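Local coordinates for protein acetyl-CoA C-acetyltransferase (Syntrophomonas wolfei subsp. wolfei, PDB 7N7Z) that probably catalyses the reversible condensation of two acetyl-CoA molecules into acetoacetyl-CoA and CoA, at residues M13-I18 and G364-V369; K278-C283 and K305-K310. All coordinates share one frame; numbering follows the deposited sequence.

In the fold
Both contacts set a strand against a helix in the layered alpha/beta fold of thiolases, but at different depths. Contact 1 is core: every residue that touches is buried, and strand 8-20 meets helix 360-378 near the chain centre. Contact 2 lies farther out, where strand 277-285 takes the end of helix 296-307 on a partly exposed face. Strands 8-20 and 277-285 are neighbours in the sheet, and contact 2 is nested along the chain within the loop that contact 1 closes, their centres about 21 Å apart. Contact 1 joins a buried arginine paired with two acids, its arm alongside a second arginine, to apolar packing, whereas contact 2 combines a valine-tryptophan CH-pi contact with a water bridge.

Contact 1. Residues M13-I18 and G364-V369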
ATOM      1  N   MET B  13      23.668 -27.495  18.721  1.00 29.98           N
ATOM      2  CA  MET B  13      23.643 -26.769  17.459  1.00 32.19           C
ATOM      3  C   MET B  13      22.638 -27.420  16.524  1.00 29.65           C
ATOM      4  O   MET B  13      22.526 -28.648  16.481  1.00 32.08           O
ATOM      5  CB  MET B  13      25.026 -26.751  16.800  1.00 32.31           C
ATOM      6  CG  MET B  13      26.090 -26.052  17.621  1.00 36.15           C
ATOM      7  SD  MET B  13      27.698 -26.076  16.815  1.00 38.16           S
ATOM      8  CE  MET B  13      27.713 -24.461  16.060  1.00 41.44           C
ATOM      9  N   ALA B  14      21.921 -26.594  15.767  1.00 30.36           N
ATOM     10  CA  ALA B  14      20.936 -27.100  14.822  1.00 26.04           C
ATOM     11  C   ALA B  14      20.606 -26.010  13.815  1.00 29.50           C
ATOM     12  O   ALA B  14      20.775 -24.817  14.079  1.00 28.12           O
ATOM     13  CB  ALA B  14      19.663 -27.570  15.531  1.00 30.49           C
ATOM     14  N   ARG B  15      20.137 -26.446  12.650  1.00 27.18           N
ATOM     15  CA  ARG B  15      19.624 -25.538  11.637  1.00 28.17           C
ATOM     16  C   ARG B  15      18.518 -26.247  10.873  1.00 29.80           C
ATOM     17  O   ARG B  15      18.461 -27.478  10.824  1.00 30.99           O
ATOM     18  CB  ARG B  15      20.726 -25.065  10.680  1.00 27.56           C
ATOM     19  CG  ARG B  15      21.295 -26.138   9.752  1.00 28.71           C
ATOM     20  CD  ARG B  15      22.055 -25.504   8.592  1.00 26.67           C
ATOM     21  NE  ARG B  15      22.647 -26.488   7.692  1.00 31.89           N
ATOM     22  CZ  ARG B  15      22.111 -26.893   6.546  1.00 31.26           C
ATOM     23  NH1 ARG B  15      20.935 -26.447   6.134  1.00 29.42           N
ATOM     24  NH2 ARG B  15      22.773 -27.769   5.796  1.00 31.93           N
ATOM     25  N   THR B  16      17.629 -25.455  10.291  1.00 26.85           N
ATOM     26  CA  THR B  16      16.637 -25.982   9.371  1.00 26.66           C
ATOM     27  C   THR B  16      17.270 -26.131   7.997  1.00 30.25           C
ATOM     28  O   THR B  16      18.379 -25.650   7.752  1.00 30.23           O
ATOM     29  CB  THR B  16      15.426 -25.055   9.314  1.00 27.70           C
ATOM     30  OG1 THR B  16      15.761 -23.867   8.587  1.00 28.45           O
ATOM     31  CG2 THR B  16      14.966 -24.677  10.717  1.00 31.42           C
ATOM     32  N   PRO B  17      16.598 -26.812   7.071  1.00 29.12           N
ATOM     33  CA  PRO B  17      17.057 -26.789   5.681  1.00 29.65           C
ATOM     34  C   PRO B  17      17.029 -25.369   5.137  1.00 32.46           C
ATOM     35  O   PRO B  17      16.299 -24.503   5.626  1.00 33.07           O
ATOM     36  CB  PRO B  17      16.053 -27.692   4.952  1.00 35.76           C
ATOM     37  CG  PRO B  17      15.454 -28.547   6.020  1.00 36.60           C
ATOM     38  CD  PRO B  17      15.428 -27.688   7.253  1.00 31.10           C
ATOM     39  N   ILE B  18      17.847 -25.130   4.120  1.00 32.78           N
ATOM     40  CA  ILE B  18      17.888 -23.839   3.444  1.00 32.92           C
ATOM     41  C   ILE B  18      16.900 -23.900   2.285  1.00 33.70           C
ATOM     42  O   ILE B  18      17.149 -24.566   1.278  1.00 34.68           O
ATOM     43  CB  ILE B  18      19.303 -23.495   2.965  1.00 33.22           C
ATOM     44  CG1 ILE B  18      20.269 -23.493   4.154  1.00 30.95           C
ATOM     45  CG2 ILE B  18      19.317 -22.136   2.270  1.00 34.59           C
ATOM     46  CD1 ILE B  18      21.710 -23.219   3.783  1.00 35.79           C
ATOM     47  N   GLY B 364      25.382 -16.215   9.207  1.00 30.57           N
ATOM     48  CA  GLY B 364      26.493 -16.001  10.121  1.00 32.32           C
ATOM     49  C   GLY B 364      26.670 -17.138  11.107  1.00 31.18           C
ATOM     50  O   GLY B 364      27.797 -17.515  11.440  1.00 30.09           O
ATOM     51  N   LEU B 365      25.560 -17.698  11.589  1.00 27.91           N
ATOM     52  CA  LEU B 365      25.609 -18.846  12.484  1.00 30.27           C
ATOM     53  C   LEU B 365      25.506 -20.168  11.739  1.00 31.38           C
ATOM     54  O   LEU B 365      25.990 -21.190  12.237  1.00 32.32           O
ATOM     55  CB  LEU B 365      24.484 -18.758  13.519  1.00 27.18           C
ATOM     56  CG  LEU B 365      24.429 -19.889  14.550  1.00 30.14           C
ATOM     57  CD1 LEU B 365      25.728 -19.971  15.338  1.00 29.74           C
ATOM     58  CD2 LEU B 365      23.243 -19.696  15.482  1.00 27.45           C
ATOM     59  N   ARG B 366      24.883 -20.170  10.559  1.00 27.85           N
ATOM     60  CA  ARG B 366      24.771 -21.397   9.778  1.00 31.78           C
ATOM     61  C   ARG B 366      26.144 -22.002   9.515  1.00 30.30           C
ATOM     62  O   ARG B 366      26.362 -23.200   9.736  1.00 31.04           O
ATOM     63  CB  ARG B 366      24.050 -21.113   8.458  1.00 28.07           C
ATOM     64  CG  ARG B 366      23.306 -22.308   7.877  1.00 31.02           C
ATOM     65  CD  ARG B 366      24.230 -23.221   7.079  1.00 28.39           C
ATOM     66  NE  ARG B 366      24.751 -22.563   5.886  1.00 33.53           N
ATOM     67  CZ  ARG B 366      25.866 -22.911   5.257  1.00 34.97           C
ATOM     68  NH1 ARG B 366      26.613 -23.919   5.679  1.00 34.34           N
ATOM     69  NH2 ARG B 366      26.241 -22.232   4.178  1.00 34.00           N
ATOM     70  N   ILE B 367      27.087 -21.185   9.043  1.00 29.71           N
ATOM     71  CA  ILE B 367      28.398 -21.704   8.680  1.00 30.35           C
ATOM     72  C   ILE B 367      29.190 -22.138   9.906  1.00 35.23           C
ATOM     73  O   ILE B 367      30.087 -22.979   9.789  1.00 32.21           O
ATOM     74  CB  ILE B 367      29.175 -20.662   7.853  1.00 36.57           C
ATOM     75  CG1 ILE B 367      29.412 -19.381   8.654  1.00 34.60           C
ATOM     76  CG2 ILE B 367      28.421 -20.342   6.566  1.00 34.86           C
ATOM     77  CD1 ILE B 367      30.394 -18.436   7.987  1.00 36.73           C
ATOM     78  N   ILE B 368      28.886 -21.588  11.083  1.00 32.53           N
ATOM     79  CA  ILE B 368      29.488 -22.110  12.306  1.00 32.86           C
ATOM     80  C   ILE B 368      28.937 -23.498  12.605  1.00 32.02           C
ATOM     81  O   ILE B 368      29.686 -24.419  12.953  1.00 34.14           O
ATOM     82  CB  ILE B 368      29.247 -21.148  13.482  1.00 34.92           C
ATOM     83  CG1 ILE B 368      30.017 -19.842  13.291  1.00 35.13           C
ATOM     84  CG2 ILE B 368      29.666 -21.792  14.789  1.00 29.23           C
ATOM     85  CD1 ILE B 368      29.468 -18.709  14.127  1.00 33.66           C
ATOM     86  N   VAL B 369      27.619 -23.671  12.473  1.00 31.03           N
ATOM     87  CA  VAL B 369      27.010 -24.982  12.682  1.00 32.89           C
ATOM     88  C   VAL B 369      27.597 -25.995  11.707  1.00 32.30           C
ATOM     89  O   VAL B 369      28.011 -27.093  12.097  1.00 35.41           O
ATOM     90  CB  VAL B 369      25.480 -24.888  12.538  1.00 34.25           C
ATOM     91  CG1 VAL B 369      24.864 -26.279  12.454  1.00 34.16           C
ATOM     92  CG2 VAL B 369      24.880 -24.101  13.693  1.00 30.12           C
TER
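NH1 of R15, whose aliphatic arm lies alongside that of R366, is gripped twice: by the O of T16, 3.1 Å away, and by the carboxylate of D220 in a salt bridge. The bond to T16 O is bent (138° at the hydrogen), with the oxygen tilted out of the guanidinium plane, and E202 holds NE. Here a strand crosses a helix of the layered thiolase fold, joining the N- and C-terminal family regions; the axes of strand 13-15 and helix 364-369 approach to 8.5 Å, their chain directions 121° apart. Arginine suits position 15 because its methylenes pack while its head pairs with E202 and D220. R15 CD lies 3.5 Å from R366 CD, the two chains running the same way. The guanidinium planes are turned 64° apart, and R15 NE and R366 NE stay 4.8 Å from each other, a proximity of like charges that E202 and D220 probably ease. R366 is turned about its CB-CG and CG-CD bonds, which carries its head past I18, whose CD1 comes within 3.8 Å of R366 NE; S370 accepts from its NH1. The R366 side chain lies about 7 Å from that of H358, a predicted active-site proton acceptor. A leucine in place of R15 would probably leave E202 and D220 without the positive charge that pairs with both. Earlier in the strand, A14 turns its small methyl to helix 30-45, while M13 reaches helix 364-369 with an unbranched, pliable chain. Its CE touches I368 CG2 at 3.5 Å and presses unusually close, 3.5 Å, on V369 CA.

Contact 2. Residues K278-C283 and K305-K310; sequences KLVGIC and KQAGWK
V280 meets A307 and W309 where a strand of the sheet faces the C-terminal end of a helix packed over it. Its CB stands 4.2 Å from CZ2 of W309, and its two methyls divide the work. CG1, anti to the backbone N (chi1 179°), lies 3.7 Å from the CB of A307 and also rests over one face of the indole, 4.1 Å from the centroid of the six-membered ring and 29° off its normal, a CH-pi contact displaced toward the rim. CG2 takes the neighbouring part of the same ring, 3.7 Å from W309 CZ2. A beta-branched residue suits this place because one methyl can rest on the ring face and against A307 while the other reaches the CZ2-CH2 rim, and alanine suits position 307 because a single methyl lets the helix end settle near the strand. V280 points its side chain at the helix; at G281, its partner in a classic beta bulge opposite L398, a CB would come close to that of A307, so glycine leaves room. The helix closes in a Schellman motif at G308, where a CB would be jammed against the carbonyl O of A307, so glycine is called for; the chain then swings the indole back to V280, and K382 adds a cation-pi contact. Farther along, Q306 extends its amide to C283, with OE1 3.3 Å from C283 CB. The same OE1 accepts from a water, 3.0 Å away, which accepts from the N of I282 at 2.8 Å. K110 of the second subunit packs on both C283 and Q306. Dispersion and CH-pi forces thus serve the V280 end, while the polar link at the other, I282 N to Q306 OE1, runs through a water and is probably sensitive to its loss.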
ATOM      1  N   LYS B 278      35.032 -25.299  21.750  1.00 37.68           N
ATOM      2  CA  LYS B 278      35.343 -24.150  22.590  1.00 37.62           C
ATOM      3  C   LYS B 278      35.645 -22.939  21.720  1.00 35.67           C
ATOM      4  O   LYS B 278      36.434 -23.029  20.773  1.00 34.11           O
ATOM      5  CB  LYS B 278      36.536 -24.450  23.501  1.00 40.15           C
ATOM      6  CG  LYS B 278      37.215 -23.209  24.069  1.00 41.70           C
ATOM      7  CD  LYS B 278      38.021 -23.530  25.323  1.00 44.68           C
ATOM      8  CE  LYS B 278      38.974 -24.687  25.083  1.00 49.69           C
ATOM      9  NZ  LYS B 278      39.989 -24.839  26.162  1.00 50.32           N
ATOM     10  N   LEU B 279      35.021 -21.812  22.048  1.00 36.86           N
ATOM     11  CA  LEU B 279      35.322 -20.560  21.370  1.00 35.95           C
ATOM     12  C   LEU B 279      36.791 -20.207  21.551  1.00 35.83           C
ATOM     13  O   LEU B 279      37.283 -20.113  22.680  1.00 36.46           O
ATOM     14  CB  LEU B 279      34.434 -19.445  21.921  1.00 37.26           C
ATOM     15  CG  LEU B 279      34.674 -18.041  21.361  1.00 35.28           C
ATOM     16  CD1 LEU B 279      34.352 -17.986  19.875  1.00 37.54           C
ATOM     17  CD2 LEU B 279      33.847 -17.021  22.127  1.00 37.68           C
ATOM     18  N   VAL B 280      37.492 -20.018  20.438  1.00 34.83           N
ATOM     19  CA  VAL B 280      38.889 -19.595  20.449  1.00 36.36           C
ATOM     20  C   VAL B 280      39.011 -18.098  20.203  1.00 40.05           C
ATOM     21  O   VAL B 280      39.715 -17.395  20.927  1.00 43.88           O
ATOM     22  CB  VAL B 280      39.698 -20.396  19.405  1.00 40.70           C
ATOM     23  CG1 VAL B 280      41.151 -19.939  19.394  1.00 43.36           C
ATOM     24  CG2 VAL B 280      39.604 -21.893  19.682  1.00 41.58           C
ATOM     25  N   GLY B 281      38.331 -17.601  19.176  1.00 35.32           N
ATOM     26  CA  GLY B 281      38.371 -16.189  18.858  1.00 40.22           C
ATOM     27  C   GLY B 281      37.195 -15.811  17.991  1.00 37.09           C
ATOM     28  O   GLY B 281      36.539 -16.666  17.388  1.00 36.76           O
ATOM     29  N   ILE B 282      36.933 -14.509  17.938  1.00 37.82           N
ATOM     30  CA  ILE B 282      35.823 -13.970  17.159  1.00 36.04           C
ATOM     31  C   ILE B 282      35.949 -12.454  17.157  1.00 39.02           C
ATOM     32  O   ILE B 282      36.173 -11.840  18.205  1.00 32.39           O
ATOM     33  CB  ILE B 282      34.467 -14.423  17.728  1.00 35.25           C
ATOM     34  CG1 ILE B 282      33.325 -13.922  16.842  1.00 36.46           C
ATOM     35  CG2 ILE B 282      34.294 -13.930  19.156  1.00 39.61           C
ATOM     36  CD1 ILE B 282      32.022 -14.664  17.054  1.00 32.80           C
ATOM     37  N   CYS B 283      35.814 -11.837  15.988  1.00 39.79           N
ATOM     38  CA  CYS B 283      36.010 -10.398  15.878  1.00 40.55           C
ATOM     39  C   CYS B 283      35.441  -9.925  14.550  1.00 41.58           C
ATOM     40  O   CYS B 283      35.060 -10.725  13.692  1.00 43.29           O
ATOM     41  CB  CYS B 283      37.492 -10.027  15.996  1.00 46.90           C
ATOM     42  SG  CYS B 283      38.534 -10.668  14.662  1.00 42.26           S
ATOM     43  N   LYS B 305      45.418 -13.603  14.513  1.00 45.21           N
ATOM     44  CA  LYS B 305      46.373 -12.899  15.363  1.00 46.11           C
ATOM     45  C   LYS B 305      45.893 -12.867  16.807  1.00 46.96           C
ATOM     46  O   LYS B 305      46.653 -13.176  17.733  1.00 47.45           O
ATOM     47  CB  LYS B 305      46.591 -11.479  14.835  1.00 46.71           C
ATOM     48  CG  LYS B 305      47.924 -10.865  15.237  1.00 53.25           C
ATOM     49  CD  LYS B 305      47.987  -9.386  14.879  1.00 53.00           C
ATOM     50  CE  LYS B 305      48.158  -8.517  16.115  1.00 55.25           C
ATOM     51  NZ  LYS B 305      47.904  -7.075  15.828  1.00 55.71           N
ATOM     52  N   GLN B 306      44.625 -12.505  17.019  1.00 44.72           N
ATOM     53  CA  GLN B 306      44.088 -12.425  18.373  1.00 47.63           C
ATOM     54  C   GLN B 306      44.242 -13.743  19.122  1.00 49.71           C
ATOM     55  O   GLN B 306      44.399 -13.743  20.348  1.00 52.71           O
ATOM     56  CB  GLN B 306      42.613 -12.017  18.329  1.00 48.43           C
ATOM     57  CG  GLN B 306      42.356 -10.663  17.687  1.00 49.78           C
ATOM     58  CD  GLN B 306      40.956 -10.138  17.964  1.00 50.07           C
ATOM     59  OE1 GLN B 306      39.993 -10.904  18.026  1.00 48.58           O
ATOM     60  NE2 GLN B 306      40.839  -8.825  18.132  1.00 46.17           N
ATOM     61  N   ALA B 307      44.202 -14.870  18.410  1.00 46.63           N
ATOM     62  CA  ALA B 307      44.246 -16.185  19.035  1.00 49.54           C
ATOM     63  C   ALA B 307      45.629 -16.821  19.016  1.00 49.26           C
ATOM     64  O   ALA B 307      45.842 -17.817  19.716  1.00 45.08           O
ATOM     65  CB  ALA B 307      43.249 -17.127  18.345  1.00 45.85           C
ATOM     66  N   GLY B 308      46.568 -16.280  18.242  1.00 47.38           N
ATOM     67  CA  GLY B 308      47.890 -16.868  18.163  1.00 48.66           C
ATOM     68  C   GLY B 308      48.002 -18.041  17.220  1.00 50.33           C
ATOM     69  O   GLY B 308      48.983 -18.787  17.290  1.00 53.53           O
ATOM     70  N   TRP B 309      47.025 -18.231  16.340  1.00 48.62           N
ATOM     71  CA  TRP B 309      47.049 -19.314  15.373  1.00 51.03           C
ATOM     72  C   TRP B 309      47.654 -18.846  14.054  1.00 52.21           C
ATOM     73  O   TRP B 309      47.652 -17.658  13.723  1.00 49.93           O
ATOM     74  CB  TRP B 309      45.638 -19.843  15.107  1.00 49.64           C
ATOM     75  CG  TRP B 309      45.050 -20.667  16.204  1.00 50.25           C
ATOM     76  CD1 TRP B 309      45.540 -20.836  17.465  1.00 49.11           C
ATOM     77  CD2 TRP B 309      43.845 -21.440  16.133  1.00 48.30           C
ATOM     78  NE1 TRP B 309      44.714 -21.667  18.186  1.00 48.51           N
ATOM     79  CE2 TRP B 309      43.667 -22.051  17.389  1.00 46.19           C
ATOM     80  CE3 TRP B 309      42.901 -21.675  15.128  1.00 45.10           C
ATOM     81  CZ2 TRP B 309      42.583 -22.882  17.667  1.00 46.56           C
ATOM     82  CZ3 TRP B 309      41.828 -22.498  15.405  1.00 43.98           C
ATOM     83  CH2 TRP B 309      41.678 -23.092  16.664  1.00 44.05           C
ATOM     84  N   LYS B 310      48.173 -19.806  13.297  1.00 54.73           N
ATOM     85  CA  LYS B 310      48.509 -19.609  11.896  1.00 56.04           C
ATOM     86  C   LYS B 310      47.400 -20.206  11.038  1.00 54.44           C
ATOM     87  O   LYS B 310      46.688 -21.120  11.463  1.00 49.19           O
ATOM     88  CB  LYS B 310      49.852 -20.254  11.545  1.00 55.70           C
ATOM     89  CG  LYS B 310      51.052 -19.693  12.304  1.00 55.69           C
ATOM     90  CD  LYS B 310      51.093 -18.165  12.304  1.00 60.33           C
ATOM     91  CE  LYS B 310      51.052 -17.582  10.896  1.00 59.03           C
ATOM     92  NZ  LYS B 310      51.008 -16.091  10.912  1.00 54.31           N
TER
HETATM   93  O   HOH W   1      38.798 -13.134  19.583  1.00 38.43           O